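Local coordinates for predicted flavin-nucleotide-binding protein from COG3576 family structurally related to pyridoxine 5'-phosphate oxidase (Lactobacillus delbrueckii subsp. bulgaricus, PDB 2HTD) that probably binds a flavin nucleotide and may act as an oxidoreductase of the pyridoxamine 5'-phosphate oxidase type, at residues Glu77-Ile82 with Val109-Asp114; Asp113-Lys118 with Val130-Ile135. One frame throughout, in Å; residues are numbered along the deposited sequence.

How the contacts relate
Contact 1 (Glu77-Ile82 with Val109-Asp114) and contact 2 (Asp113-Lys118 with Val130-Ile135) lie with centres about 9 Å apart, on the same side of the chain's centre. Along the chain, helix 77-83 comes first, then strand 99-110, helix 114-120 and strand 129-139. Strands 99-110 and 129-139 are antiparallel neighbours in the one sheet, and His110 N lies 2.8 Å from Val130 O, a probable backbone hydrogen bond. Contact 1 runs into contact 2 through Asp113 and Asp114, which both share. Together they join two helices to the antiparallel sheet of this pyridoxamine 5'-phosphate oxidase-like domain, one near the end of strand 99-110 and one at the start of strand 129-139.

Contact 1 (Glu77-Ile82 with Val109-Asp114); sequences EAYENI and VHEDDD. With SO4 (sulfate ion), chain C.
Tyr79 and Glu111 meet where helix 77-83 packs against the end of strand 99-110, a helix-on-sheet contact of the pyridoxamine 5'-phosphate oxidase-like fold. The polar link is a single hydrogen bond: Tyr79 OH donates to Glu111 OE2 over 2.9 Å. The carboxylate oxygen sits at the hydroxyl edge of the ring, in its plane, whereas the hydroxyl reaches the oxygen from above the carboxylate plane, 41° out of it. The two side chains cross at about a right angle. Tyr79 carries CG trans to its backbone N (chi1 158°), which swings the ring out from the helix to the exposed Glu111, whose chain runs extended beyond CG. The ring of Phe129 meets that of Tyr79, and the side chain of Tyr79 also touches Glu72.

The apolar part is small. Methyl CG2 of Ile82 meets methyl CG2 of Val109 at 3.7 Å, with the CB of each residue pointing toward the other segment; Tyr70 of strand 67-72 and Thr45 of strand 41-46 also touch Ile82.

Each segment also has polar order of its own. Beyond the strand end, His110 ND1 gives a hydrogen bond to Asp113 OD2 at 2.8 Å; the acceptor lies close to the imidazole plane and uses its syn lone pair. This ties the loop back to the last residue of the strand, while His110 NE2 bonds to Glu108.

At the first turn of the helix a sulfate, probably from the crystallisation liquor, is held by main-chain N-H groups and also by Met20 N of the second subunit. Glu77 N donates to sulfate O3 over 2.9 Å, and Ala78 N donates to sulfate O2 over 3.0 Å with an almost straight N-H...O angle of 173°.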
loop_
_atom_site.group_PDB
_atom_site.type_symbol
_atom_site.label_atom_id
_atom_site.label_comp_id
_atom_site.label_asym_id
_atom_site.label_seq_id
_atom_site.Cartn_x
_atom_site.Cartn_y
_atom_site.Cartn_z
ATOM N N GLU B 77 4.493 -11.655 6.130
ATOM C CA GLU B 77 5.460 -11.113 5.153
ATOM C C GLU B 77 5.990 -9.720 5.465
ATOM O O GLU B 77 7.188 -9.505 5.339
ATOM C CB GLU B 77 4.911 -11.095 3.736
ATOM C CG GLU B 77 6.061 -11.025 2.724
ATOM C CD GLU B 77 5.632 -10.778 1.300
ATOM O OE1 GLU B 77 4.674 -11.460 0.820
ATOM O OE2 GLU B 77 6.292 -9.916 0.656
ATOM N N ALA B 78 5.121 -8.782 5.837
ATOM C CA ALA B 78 5.593 -7.463 6.222
ATOM C C ALA B 78 6.646 -7.578 7.327
ATOM O O ALA B 78 7.672 -6.930 7.288
ATOM C CB ALA B 78 4.454 -6.566 6.672
ATOM N N TYR B 79 6.383 -8.412 8.323
ATOM C CA TYR B 79 7.295 -8.518 9.446
ATOM C C TYR B 79 8.608 -9.116 8.992
ATOM O O TYR B 79 9.663 -8.607 9.338
ATOM C CB TYR B 79 6.674 -9.303 10.587
ATOM C CG TYR B 79 7.709 -9.885 11.534
ATOM C CD1 TYR B 79 8.291 -9.108 12.514
ATOM C CD2 TYR B 79 8.126 -11.197 11.407
ATOM C CE1 TYR B 79 9.255 -9.627 13.373
ATOM C CE2 TYR B 79 9.097 -11.737 12.257
ATOM C CZ TYR B 79 9.661 -10.933 13.241
ATOM O OH TYR B 79 10.625 -11.465 14.101
ATOM N N GLU B 80 8.554 -10.195 8.213
ATOM C CA GLU B 80 9.775 -10.810 7.694
ATOM C C GLU B 80 10.559 -9.819 6.831
ATOM O O GLU B 80 11.779 -9.808 6.896
ATOM C CB GLU B 80 9.453 -12.042 6.867
ATOM C CG GLU B 80 8.840 -13.179 7.705
ATOM C CD GLU B 80 9.798 -13.869 8.707
ATOM O OE1 GLU B 80 11.031 -13.594 8.734
ATOM O OE2 GLU B 80 9.294 -14.719 9.480
ATOM N N ASN B 81 9.876 -8.981 6.039
ATOM C CA ASN B 81 10.580 -7.967 5.218
ATOM C C ASN B 81 11.257 -6.929 6.087
ATOM O O ASN B 81 12.415 -6.557 5.858
ATOM C CB ASN B 81 9.676 -7.278 4.213
ATOM C CG ASN B 81 9.148 -8.205 3.162
ATOM O OD1 ASN B 81 9.692 -9.287 2.938
ATOM N ND2 ASN B 81 8.071 -7.795 2.506
ATOM N N ILE B 82 10.548 -6.495 7.125
ATOM C CA ILE B 82 11.091 -5.510 8.060
ATOM C C ILE B 82 12.285 -6.100 8.800
ATOM O O ILE B 82 13.304 -5.433 8.957
ATOM C CB ILE B 82 10.031 -5.001 9.028
ATOM C CG1 ILE B 82 9.066 -4.042 8.305
ATOM C CG2 ILE B 82 10.697 -4.292 10.243
ATOM C CD1 ILE B 82 7.758 -3.711 9.068
ATOM N N VAL B 109 11.946 -2.436 15.751
ATOM C CA VAL B 109 11.073 -3.480 16.252
ATOM C C VAL B 109 11.438 -3.887 17.673
ATOM O O VAL B 109 12.609 -4.140 17.962
ATOM C CB VAL B 109 11.137 -4.734 15.364
ATOM C CG1 VAL B 109 10.238 -5.837 15.908
ATOM C CG2 VAL B 109 10.772 -4.393 13.912
ATOM N N HIS B 110 10.431 -3.988 18.535
ATOM C CA HIS B 110 10.617 -4.328 19.930
ATOM C C HIS B 110 9.836 -5.569 20.182
ATOM O O HIS B 110 8.617 -5.540 20.133
ATOM C CB HIS B 110 10.075 -3.225 20.789
ATOM C CG HIS B 110 10.775 -1.925 20.603
ATOM N ND1 HIS B 110 11.844 -1.552 21.383
ATOM C CD2 HIS B 110 10.543 -0.899 19.760
ATOM C CE1 HIS B 110 12.254 -0.356 21.015
ATOM N NE2 HIS B 110 11.477 0.065 20.036
ATOM N N GLU B 111 10.526 -6.679 20.415
ATOM C CA GLU B 111 9.852 -7.979 20.509
ATOM C C GLU B 111 9.428 -8.278 21.943
ATOM O O GLU B 111 8.228 -8.429 22.223
ATOM C CB GLU B 111 10.718 -9.091 19.899
ATOM C CG GLU B 111 10.899 -8.899 18.369
ATOM C CD GLU B 111 11.508 -10.100 17.642
ATOM O OE1 GLU B 111 11.790 -11.129 18.303
ATOM O OE2 GLU B 111 11.704 -9.994 16.401
ATOM N N ASP B 112 10.385 -8.316 22.861
ATOM C CA ASP B 112 10.067 -8.604 24.268
ATOM C C ASP B 112 10.997 -7.892 25.247
ATOM O O ASP B 112 11.368 -8.430 26.287
ATOM C CB ASP B 112 10.083 -10.124 24.516
ATOM C CG ASP B 112 9.524 -10.509 25.898
ATOM O OD1 ASP B 112 8.462 -9.971 26.307
ATOM O OD2 ASP B 112 10.160 -11.345 26.577
ATOM N N ASP B 113 11.376 -6.675 24.900
ATOM C CA ASP B 113 12.176 -5.857 25.790
ATOM C C ASP B 113 11.244 -5.122 26.738
ATOM O O ASP B 113 10.038 -5.265 26.674
ATOM C CB ASP B 113 13.090 -4.905 24.995
ATOM C CG ASP B 113 12.336 -4.033 24.001
ATOM O OD1 ASP B 113 11.109 -3.865 24.136
ATOM O OD2 ASP B 113 12.976 -3.501 23.066
ATOM N N ASP B 114 11.785 -4.354 27.667
ATOM C CA ASP B 114 10.941 -3.703 28.639
ATOM C C ASP B 114 10.043 -2.654 27.981
ATOM O O ASP B 114 8.941 -2.395 28.450
ATOM C CB ASP B 114 11.784 -3.092 29.773
ATOM C CG ASP B 114 12.442 -4.148 30.650
ATOM O OD1 ASP B 114 12.066 -5.351 30.589
ATOM O OD2 ASP B 114 13.335 -3.770 31.431
HETATM S S SO4 C . 1.188 -10.250 6.070
HETATM O O1 SO4 C . 0.951 -10.389 7.506
HETATM O O2 SO4 C . 2.131 -9.159 5.864
HETATM O O3 SO4 C . 1.695 -11.521 5.544
HETATM O O4 SO4 C . -0.097 -10.031 5.431
#

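Contact 2 (Asp113-Lys118 with Val130-Ile135)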
loop_
_atom_site.group_PDB
_atom_site.type_symbol
_atom_site.label_atom_id
_atom_site.label_comp_id
_atom_site.label_asym_id
_atom_site.label_seq_id
_atom_site.Cartn_x
_atom_site.Cartn_y
_atom_site.Cartn_z
ATOM N N ASP B 113 11.376 -6.675 24.900
ATOM C CA ASP B 113 12.176 -5.857 25.790
ATOM C C ASP B 113 11.244 -5.122 26.738
ATOM O O ASP B 113 10.038 -5.265 26.674
ATOM C CB ASP B 113 13.090 -4.905 24.995
ATOM C CG ASP B 113 12.336 -4.033 24.001
ATOM O OD1 ASP B 113 11.109 -3.865 24.136
ATOM O OD2 ASP B 113 12.976 -3.501 23.066
ATOM N N ASP B 114 11.785 -4.354 27.667
ATOM C CA ASP B 114 10.941 -3.703 28.639
ATOM C C ASP B 114 10.043 -2.654 27.981
ATOM O O ASP B 114 8.941 -2.395 28.450
ATOM C CB ASP B 114 11.784 -3.092 29.773
ATOM C CG ASP B 114 12.442 -4.148 30.650
ATOM O OD1 ASP B 114 12.066 -5.351 30.589
ATOM O OD2 ASP B 114 13.335 -3.770 31.431
ATOM N N TYR B 115 10.491 -2.037 26.901
ATOM C CA TYR B 115 9.622 -1.081 26.199
ATOM C C TYR B 115 8.400 -1.761 25.636
ATOM O O TYR B 115 7.261 -1.278 25.818
ATOM C CB TYR B 115 10.383 -0.394 25.080
ATOM C CG TYR B 115 9.549 0.592 24.321
ATOM C CD1 TYR B 115 9.152 1.798 24.894
ATOM C CD2 TYR B 115 9.186 0.352 23.007
ATOM C CE1 TYR B 115 8.377 2.723 24.168
ATOM C CE2 TYR B 115 8.427 1.252 22.302
ATOM C CZ TYR B 115 8.039 2.437 22.867
ATOM O OH TYR B 115 7.310 3.325 22.110
ATOM N N ALA B 116 8.611 -2.885 24.954
ATOM C CA ALA B 116 7.510 -3.678 24.435
ATOM C C ALA B 116 6.543 -4.073 25.563
ATOM O O ALA B 116 5.313 -3.966 25.429
ATOM C CB ALA B 116 8.041 -4.929 23.779
ATOM N N LYS B 117 7.088 -4.555 26.670
ATOM C CA LYS B 117 6.253 -4.956 27.764
ATOM C C LYS B 117 5.384 -3.815 28.290
ATOM O O LYS B 117 4.221 -4.041 28.657
ATOM C CB LYS B 117 7.116 -5.528 28.891
ATOM C CG LYS B 117 7.764 -6.863 28.529
ATOM C CD LYS B 117 8.523 -7.395 29.724
ATOM C CE LYS B 117 9.530 -8.441 29.358
ATOM N NZ LYS B 117 10.616 -8.421 30.389
ATOM N N LYS B 118 5.960 -2.611 28.373
ATOM C CA LYS B 118 5.247 -1.430 28.851
ATOM C C LYS B 118 4.114 -1.061 27.898
ATOM O O LYS B 118 2.974 -0.845 28.317
ATOM C CB LYS B 118 6.231 -0.269 28.970
ATOM C CG LYS B 118 5.670 0.999 29.573
ATOM C CD LYS B 118 6.798 1.873 30.158
ATOM N N VAL B 130 5.998 -4.879 18.974
ATOM C CA VAL B 130 5.714 -3.459 18.860
ATOM C C VAL B 130 6.669 -2.898 17.843
ATOM O O VAL B 130 7.877 -3.024 17.980
ATOM C CB VAL B 130 5.908 -2.763 20.213
ATOM C CG1 VAL B 130 5.762 -1.191 20.116
ATOM C CG2 VAL B 130 4.966 -3.364 21.246
ATOM N N VAL B 131 6.115 -2.347 16.774
ATOM C CA VAL B 131 6.938 -1.745 15.747
ATOM C C VAL B 131 6.782 -0.238 15.807
ATOM O O VAL B 131 5.701 0.268 15.639
ATOM C CB VAL B 131 6.573 -2.222 14.369
ATOM C CG1 VAL B 131 7.563 -1.605 13.331
ATOM C CG2 VAL B 131 6.531 -3.744 14.319
ATOM N N ASN B 132 7.881 0.457 16.054
ATOM C CA ASN B 132 7.920 1.908 15.987
ATOM C C ASN B 132 8.442 2.309 14.614
ATOM O O ASN B 132 9.320 1.666 14.069
ATOM C CB ASN B 132 8.826 2.479 17.069
ATOM C CG ASN B 132 8.151 2.522 18.452
ATOM O OD1 ASN B 132 7.336 1.710 18.769
ATOM N ND2 ASN B 132 8.545 3.463 19.268
ATOM N N LEU B 133 7.942 3.425 14.094
ATOM C CA LEU B 133 8.270 3.851 12.742
ATOM C C LEU B 133 8.756 5.274 12.839
ATOM O O LEU B 133 8.025 6.144 13.307
ATOM C CB LEU B 133 7.043 3.736 11.854
ATOM C CG LEU B 133 6.519 2.334 11.561
ATOM C CD1 LEU B 133 5.170 2.424 10.880
ATOM C CD2 LEU B 133 7.504 1.615 10.706
ATOM N N ASN B 134 9.974 5.496 12.378
ATOM C CA ASN B 134 10.619 6.786 12.399
ATOM C C ASN B 134 10.463 7.392 11.027
ATOM O O ASN B 134 11.045 6.931 10.042
ATOM C CB ASN B 134 12.107 6.677 12.739
ATOM C CG ASN B 134 12.388 5.769 13.936
ATOM O OD1 ASN B 134 11.605 5.700 14.886
ATOM N ND2 ASN B 134 13.502 5.044 13.872
ATOM N N ILE B 135 9.647 8.431 10.963
ATOM C CA ILE B 135 9.356 9.064 9.715
ATOM C C ILE B 135 10.594 9.738 9.159
ATOM O O ILE B 135 11.278 10.520 9.856
ATOM C CB ILE B 135 8.212 10.100 9.880
ATOM C CG1 ILE B 135 6.923 9.352 10.262
ATOM C CG2 ILE B 135 8.027 10.868 8.575
ATOM C CD1 ILE B 135 5.753 10.234 10.604
#
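Tyr115 reaches from the first turn of helix 114-120 to Asn132 on strand 129-139, and their polar ends form the hydrogen bond across the contact. Asn132 ND2 donates to Tyr115 OH over 3.1 Å, nearly straight at 171°, with the oxygen almost exactly in the amide plane. Ring and amide planes stand 77° apart. The other amide atom, OD1 of Asn132, lies at the ring's edge, 3.7 Å from Tyr115 CE2, and accepts a hydrogen bond from Gln69 NE2 on the neighbouring strand 67-72. Both ends of the buried amide are therefore engaged, which should fix its rotation. Tyr115 has its ring directed off the helix by a trans first torsion, and the two side chains approach from opposite directions. With an alanine in place of Asn132, the Tyr115 hydroxyl would probably lose its amide donor and Gln69 NE2 its acceptor, leaving the tyrosine ring less firmly fixed.

Apolar packing centres on Val130, whose two methyls are shared between partners. CG1 comes to 4.2 Å from Tyr115 CE2, while CG2 lies 4.1 Å from Ala116 CA; the small alanine is consistent with the 5.9 Å approach of Ala116 CA and Val130 CA. His110 of strand 99-110 also touches Ala116, and its ring meets that of Tyr115.

The start of the helix is capped by Asp113: its OD1 accepts from Ala116 N at 2.8 Å, nearly in line with the carboxylate C-O bond. With the other oxygen already engaged by His110, this one carboxylate joins the helix start to strand 99-110.

The axes of helix 114-118 and strand 130-135 approach to 9.4 Å and cross at 102°. This is an N-capped helix in the connection between adjacent antiparallel strands 99-110 and 129-139, lying across the start of strand 129-139 in the oxidase-like fold.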